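Local structure of folylpolyglutamate synthase protein FOLC (Mycobacterium tuberculosis, 2VOR) at residues P346-D351 with I466-S471; R338-R343 with A477-F482. The protein probably joins L-glutamate to dihydropteroate and extends the polyglutamate tail of tetrahydrofolate, in magnesium-dependent reactions driven by ATP. One frame throughout, in Å; residues are numbered along the deposited sequence.

Contact 1 of 2, residues P346-D351 with I466-S471; sequences PTVFID and IVITGS. With ACP (phosphomethylphosphonic acid adenylate ester), chain B.
The flat peptide carbonyl of Asp351 is met from above its plane by the hydroxyl of Thr469, whose OG1 gives a hydrogen bond of 2.8 Å to Asp351 O while standing 48° out of that plane. Thr469 OG1 lies anti to its own backbone N (chi1 -177°), which brings the hydroxyl across to the neighbouring strand. The second flat group, the Asp351 carboxylate, turns its two oxygens to the two ribose hydroxyls of the nucleotide analogue: ACP O3' reaches Asp351 OD1 at 2.8 Å, and ACP O2' reaches Asp351 OD2 at 2.9 Å. The backbone amides of Leu339 and Ala353 bond to OD1 and OD2 respectively, fixing the rotation of the carboxylate. Further back, the Phe349 ring turns away from segment 466-471 and meets Phe370 edge-to-face, while Phe349 CB lies 4.4 Å from Val467 CG2.

Four backbone bonds join the strands, from Ile466 N to Thr347 O through to Asp351 N to Ile468 O (2.8 Å). On the face opposite Phe349, Ile468 CD1 touches both Val348 CG1 (3.9 Å) and Ile350 CG2 (4.1 Å), and Ile468 is also packed against helices 436-451 and 472-481. The arrangement is that of a parallel strand pair inside the C-terminal sheet of a Mur-type ligase, with a ribose-binding aspartate in the 346-351 segment.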
# COMPACT_ATOMS: atom_id res chain seq x y z
N PRO A 346 -11.74 -22.55 -10.52
CA PRO A 346 -10.33 -22.27 -10.78
C PRO A 346 -9.82 -21.32 -9.71
O PRO A 346 -10.64 -20.63 -9.03
CB PRO A 346 -10.37 -21.55 -12.13
CG PRO A 346 -11.64 -20.77 -12.11
CD PRO A 346 -12.63 -21.67 -11.29
N THR A 347 -8.50 -21.26 -9.55
CA THR A 347 -7.94 -20.36 -8.61
C THR A 347 -7.97 -18.92 -9.18
O THR A 347 -7.54 -18.74 -10.33
CB THR A 347 -6.49 -20.76 -8.29
OG1 THR A 347 -6.49 -21.93 -7.47
CG2 THR A 347 -5.72 -19.64 -7.53
N VAL A 348 -8.46 -17.93 -8.41
CA VAL A 348 -8.46 -16.53 -8.85
C VAL A 348 -7.75 -15.69 -7.79
O VAL A 348 -8.08 -15.75 -6.61
CB VAL A 348 -9.88 -15.92 -9.02
CG1 VAL A 348 -9.78 -14.43 -9.41
CG2 VAL A 348 -10.76 -16.72 -10.01
N PHE A 349 -6.78 -14.88 -8.24
CA PHE A 349 -6.03 -14.01 -7.37
C PHE A 349 -6.33 -12.58 -7.80
O PHE A 349 -6.44 -12.32 -9.00
CB PHE A 349 -4.55 -14.22 -7.56
CG PHE A 349 -3.95 -15.38 -6.78
CD1 PHE A 349 -3.57 -16.55 -7.43
CD2 PHE A 349 -3.67 -15.27 -5.42
CE1 PHE A 349 -2.97 -17.61 -6.73
CE2 PHE A 349 -3.07 -16.34 -4.68
CZ PHE A 349 -2.74 -17.51 -5.34
N ILE A 350 -6.45 -11.65 -6.83
CA ILE A 350 -6.38 -10.20 -7.19
C ILE A 350 -5.03 -9.72 -6.67
O ILE A 350 -4.60 -10.15 -5.60
CB ILE A 350 -7.52 -9.37 -6.54
CG1 ILE A 350 -7.48 -9.50 -5.01
CG2 ILE A 350 -8.90 -9.81 -7.02
CD1 ILE A 350 -8.61 -8.73 -4.28
N ASP A 351 -4.32 -8.87 -7.42
CA ASP A 351 -3.11 -8.26 -6.91
C ASP A 351 -2.96 -6.85 -7.40
O ASP A 351 -3.19 -6.58 -8.53
CB ASP A 351 -1.86 -9.07 -7.20
CG ASP A 351 -0.59 -8.41 -6.59
OD1 ASP A 351 -0.32 -8.54 -5.38
OD2 ASP A 351 0.14 -7.71 -7.33
N ILE A 466 -6.44 -17.47 -12.74
CA ILE A 466 -6.67 -16.15 -13.22
C ILE A 466 -6.06 -15.20 -12.23
O ILE A 466 -6.20 -15.37 -11.03
CB ILE A 466 -8.17 -15.91 -13.40
CG1 ILE A 466 -8.72 -16.94 -14.38
CG2 ILE A 466 -8.42 -14.51 -13.94
CD1 ILE A 466 -10.25 -16.97 -14.42
N VAL A 467 -5.38 -14.20 -12.74
CA VAL A 467 -4.77 -13.18 -11.89
C VAL A 467 -5.24 -11.82 -12.45
O VAL A 467 -5.02 -11.53 -13.64
CB VAL A 467 -3.24 -13.24 -11.96
CG1 VAL A 467 -2.65 -12.20 -11.02
CG2 VAL A 467 -2.79 -14.62 -11.56
N ILE A 468 -5.91 -11.05 -11.59
CA ILE A 468 -6.46 -9.74 -11.90
C ILE A 468 -5.54 -8.66 -11.27
O ILE A 468 -5.39 -8.59 -10.02
CB ILE A 468 -7.91 -9.57 -11.28
CG1 ILE A 468 -8.79 -10.81 -11.58
CG2 ILE A 468 -8.58 -8.20 -11.71
CD1 ILE A 468 -10.11 -10.87 -10.84
N THR A 469 -4.95 -7.78 -12.11
CA THR A 469 -3.94 -6.92 -11.58
C THR A 469 -3.77 -5.64 -12.43
O THR A 469 -4.50 -5.46 -13.40
CB THR A 469 -2.63 -7.75 -11.45
OG1 THR A 469 -1.66 -6.93 -10.86
CG2 THR A 469 -2.09 -8.20 -12.80
N GLY A 470 -2.85 -4.73 -12.06
CA GLY A 470 -2.50 -3.60 -12.95
C GLY A 470 -2.75 -2.31 -12.19
O GLY A 470 -2.19 -1.21 -12.50
N SER A 471 -3.59 -2.42 -11.16
CA SER A 471 -3.98 -1.23 -10.50
C SER A 471 -4.62 -1.63 -9.18
O SER A 471 -5.12 -2.73 -9.07
CB SER A 471 -4.99 -0.56 -11.42
OG SER A 471 -5.49 0.60 -10.84
PG ACP B . -0.35 1.06 -3.33
O1G ACP B . -0.97 0.78 -1.66
O2G ACP B . -0.61 2.42 -4.02
O3G ACP B . -0.83 -0.12 -4.13
PB ACP B . 2.12 0.47 -1.68
O1B ACP B . 3.46 1.07 -1.63
O2B ACP B . 1.31 0.94 -0.54
C3B ACP B . 1.44 1.37 -3.15
PA ACP B . 1.35 -2.11 -1.12
O1A ACP B . -0.12 -2.02 -1.67
O2A ACP B . 1.76 -3.29 -0.27
O3A ACP B . 2.35 -1.07 -1.92
O5' ACP B . 1.67 -3.17 -2.44
C5' ACP B . 1.34 -2.89 -3.89
C4' ACP B . 1.80 -4.00 -4.81
O4' ACP B . 3.24 -3.92 -4.71
C3' ACP B . 1.50 -5.37 -4.19
O3' ACP B . 0.28 -5.92 -4.67
C2' ACP B . 2.66 -6.26 -4.61
O2' ACP B . 2.51 -6.71 -5.95
C1' ACP B . 3.80 -5.28 -4.66
N9 ACP B . 4.71 -5.17 -3.47
C8 ACP B . 4.38 -4.98 -2.15
N7 ACP B . 5.50 -4.88 -1.41
C5 ACP B . 6.53 -5.05 -2.27
C6 ACP B . 7.91 -5.03 -2.11
N6 ACP B . 8.46 -4.86 -0.91
N1 ACP B . 8.66 -5.17 -3.21
C2 ACP B . 8.15 -5.37 -4.41
N3 ACP B . 6.84 -5.39 -4.61
C4 ACP B . 6.04 -5.21 -3.56

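Contact 2 of 2, residues R338-R343 with A477-F482; sequences RLERMR and AARTLF. With ACP (phosphomethylphosphonic acid adenylate ester), chain B.
Met342 meets Phe482 with the root of its side chain more squarely than with its sulfur. Met342 CB stands over one face of the ring, 3.8 Å from the Phe482 centroid and 16° off the ring normal, a CH-pi contact. The chain then bends at chi2 (-66°), so that Met342 CG stays against the ring and Met342 SD lies obliquely to it, 4.8 Å from the Phe482 centroid and 43° off the normal, a Met-aromatic contact. Ala478 O, one helical turn back, lies in the ring plane at an edge of Phe482. Beyond, Arg343 CG approaches the ring obliquely, 4.3 Å from Phe482 CE1.

These residues bring the end of helix 472-481 against the edge strand 340-343 of the C-terminal sheet. That strand pairs antiparallel with 347-350, and a G1 beta bulge at Leu339 and Glu340, both opposite Ile350, starts it.

From the same strand the extended Glu340 side chain crosses that of Arg479 at about a right angle. Arg479 grips it side-on: Arg479 NE bonds to Glu340 OE1 at 2.8 Å, and Arg479 NH2 to the syn lone pair of Glu340 OE2 at 2.9 Å. The carboxylate and guanidinium are nearly coplanar, and Arg479 NH1 is taken up by Gln102 and the carbonyl of Asp485, while Glu340 OE1 also accepts from Gly337 N. Just before the bulge, Arg338 turns to the nucleotide, its NE bonding to the alpha-phosphate oxygen ACP O1A at 2.7 Å and its NH2 to ACP O1G at 3.2 Å.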
# COMPACT_ATOMS: atom_id res chain seq x y z
N ARG A 338 -3.64 -7.67 -2.23
CA ARG A 338 -2.21 -8.02 -2.49
C ARG A 338 -2.09 -9.57 -2.50
O ARG A 338 -2.21 -10.25 -1.44
CB ARG A 338 -1.27 -7.40 -1.43
CG ARG A 338 -1.02 -5.87 -1.62
CD ARG A 338 -2.37 -5.10 -1.46
NE ARG A 338 -2.30 -3.62 -1.37
CZ ARG A 338 -3.33 -2.79 -1.18
NH1 ARG A 338 -4.57 -3.24 -0.99
NH2 ARG A 338 -3.13 -1.48 -1.14
N LEU A 339 -1.95 -10.12 -3.70
CA LEU A 339 -1.98 -11.57 -3.95
C LEU A 339 -3.00 -12.28 -3.03
O LEU A 339 -2.68 -13.18 -2.23
CB LEU A 339 -0.60 -12.12 -3.69
CG LEU A 339 0.15 -12.94 -4.74
CD1 LEU A 339 -0.69 -13.27 -5.91
CD2 LEU A 339 1.45 -12.22 -5.07
N GLU A 340 -4.25 -11.83 -3.12
CA GLU A 340 -5.29 -12.39 -2.29
C GLU A 340 -6.09 -13.34 -3.16
O GLU A 340 -6.49 -12.97 -4.23
CB GLU A 340 -6.16 -11.29 -1.73
CG GLU A 340 -7.18 -11.79 -0.67
CD GLU A 340 -8.12 -10.65 -0.24
OE1 GLU A 340 -8.12 -9.60 -0.92
OE2 GLU A 340 -8.88 -10.79 0.76
N ARG A 341 -6.23 -14.56 -2.72
CA ARG A 341 -6.94 -15.59 -3.42
C ARG A 341 -8.43 -15.44 -3.24
O ARG A 341 -8.92 -15.52 -2.15
CB ARG A 341 -6.47 -16.93 -2.89
CG ARG A 341 -6.67 -18.05 -3.79
CD ARG A 341 -5.92 -19.28 -3.44
NE ARG A 341 -6.25 -19.75 -2.12
CZ ARG A 341 -6.50 -20.98 -1.77
NH1 ARG A 341 -6.50 -21.96 -2.63
NH2 ARG A 341 -6.79 -21.22 -0.53
N MET A 342 -9.13 -15.17 -4.34
CA MET A 342 -10.63 -15.03 -4.26
C MET A 342 -11.36 -16.40 -4.15
O MET A 342 -12.40 -16.51 -3.52
CB MET A 342 -11.21 -14.16 -5.41
CG MET A 342 -10.77 -12.73 -5.41
SD MET A 342 -11.42 -11.88 -3.94
CE MET A 342 -10.04 -11.80 -2.76
N ARG A 343 -10.81 -17.46 -4.74
CA ARG A 343 -11.51 -18.75 -4.74
C ARG A 343 -10.50 -19.75 -5.26
O ARG A 343 -9.46 -19.35 -5.80
CB ARG A 343 -12.78 -18.68 -5.69
CG ARG A 343 -12.42 -18.34 -7.16
CD ARG A 343 -13.51 -18.83 -8.26
NE ARG A 343 -13.75 -20.28 -8.11
CZ ARG A 343 -14.80 -20.84 -7.50
NH1 ARG A 343 -15.79 -20.07 -7.01
NH2 ARG A 343 -14.86 -22.18 -7.37
N ALA A 477 -11.98 -3.21 -7.60
CA ALA A 477 -13.25 -3.46 -8.28
C ALA A 477 -13.48 -4.96 -8.36
O ALA A 477 -14.60 -5.42 -8.27
CB ALA A 477 -13.27 -2.86 -9.71
N ALA A 478 -12.43 -5.74 -8.52
CA ALA A 478 -12.67 -7.19 -8.63
C ALA A 478 -13.02 -7.75 -7.26
O ALA A 478 -13.79 -8.71 -7.13
CB ALA A 478 -11.46 -7.84 -9.18
N ARG A 479 -12.49 -7.15 -6.21
CA ARG A 479 -12.75 -7.66 -4.88
C ARG A 479 -14.25 -7.47 -4.52
O ARG A 479 -14.88 -8.35 -3.90
CB ARG A 479 -11.78 -7.04 -3.85
CG ARG A 479 -11.84 -7.67 -2.49
CD ARG A 479 -10.61 -7.15 -1.57
NE ARG A 479 -10.40 -8.08 -0.45
CZ ARG A 479 -11.10 -8.02 0.67
NH1 ARG A 479 -12.03 -7.08 0.79
NH2 ARG A 479 -10.91 -8.91 1.63
N THR A 480 -14.79 -6.34 -4.97
CA THR A 480 -16.21 -6.02 -4.80
C THR A 480 -17.10 -7.01 -5.61
O THR A 480 -18.13 -7.44 -5.11
CB THR A 480 -16.47 -4.54 -5.16
OG1 THR A 480 -15.96 -3.70 -4.11
CG2 THR A 480 -18.02 -4.21 -5.40
N LEU A 481 -16.71 -7.38 -6.82
CA LEU A 481 -17.37 -8.42 -7.59
C LEU A 481 -17.36 -9.82 -6.93
O LEU A 481 -18.31 -10.57 -7.05
CB LEU A 481 -16.76 -8.50 -9.00
CG LEU A 481 -16.82 -7.27 -9.92
CD1 LEU A 481 -15.97 -7.52 -11.20
CD2 LEU A 481 -18.31 -6.89 -10.30
N PHE A 482 -16.28 -10.23 -6.27
CA PHE A 482 -16.33 -11.48 -5.47
C PHE A 482 -17.08 -11.29 -4.14
O PHE A 482 -17.09 -12.16 -3.29
CB PHE A 482 -14.92 -12.10 -5.30
CG PHE A 482 -14.38 -12.65 -6.59
CD1 PHE A 482 -14.61 -13.98 -6.92
CD2 PHE A 482 -13.73 -11.82 -7.51
CE1 PHE A 482 -14.17 -14.48 -8.13
CE2 PHE A 482 -13.26 -12.33 -8.74
CZ PHE A 482 -13.50 -13.66 -9.06
PG ACP B . -0.35 1.06 -3.33
O1G ACP B . -0.97 0.78 -1.66
O2G ACP B . -0.61 2.42 -4.02
O3G ACP B . -0.83 -0.12 -4.13
PB ACP B . 2.12 0.47 -1.68
O1B ACP B . 3.46 1.07 -1.63
O2B ACP B . 1.31 0.94 -0.54
C3B ACP B . 1.44 1.37 -3.15
PA ACP B . 1.35 -2.11 -1.12
O1A ACP B . -0.12 -2.02 -1.67
O2A ACP B . 1.76 -3.29 -0.27
O3A ACP B . 2.35 -1.07 -1.92
O5' ACP B . 1.67 -3.17 -2.44
C5' ACP B . 1.34 -2.89 -3.89
C4' ACP B . 1.80 -4.00 -4.81
O4' ACP B . 3.24 -3.92 -4.71
C3' ACP B . 1.50 -5.37 -4.19
O3' ACP B . 0.28 -5.92 -4.67
C2' ACP B . 2.66 -6.26 -4.61
O2' ACP B . 2.51 -6.71 -5.95
C1' ACP B . 3.80 -5.28 -4.66
N9 ACP B . 4.71 -5.17 -3.47
C8 ACP B . 4.38 -4.98 -2.15
N7 ACP B . 5.50 -4.88 -1.41
C5 ACP B . 6.53 -5.05 -2.27
C6 ACP B . 7.91 -5.03 -2.11
N6 ACP B . 8.46 -4.86 -0.91
N1 ACP B . 8.66 -5.17 -3.21
C2 ACP B . 8.15 -5.37 -4.41
N3 ACP B . 6.84 -5.39 -4.61
C4 ACP B . 6.04 -5.21 -3.56

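How the contacts relate
The two contacts lie side by side in the C-terminal domain, their centres 7 Å apart, and share one mixed sheet. Strands 340-343 and 347-350 follow each other as antiparallel neighbours, and strand 464-469 leads directly into helix 472-481, so contact 1 is nested along the chain within the larger loop closed by contact 2. Strand 340-343 is the outermost on this side of the sheet, contact 1 joins the next two strands inward, and helix 472-481 touches strands of both contacts. Each segment of the hairpin gives the nucleotide one residue, at the ribose or at the phosphates, so this part of the sheet completes an ATP site whose P-loop side belongs to the other domain.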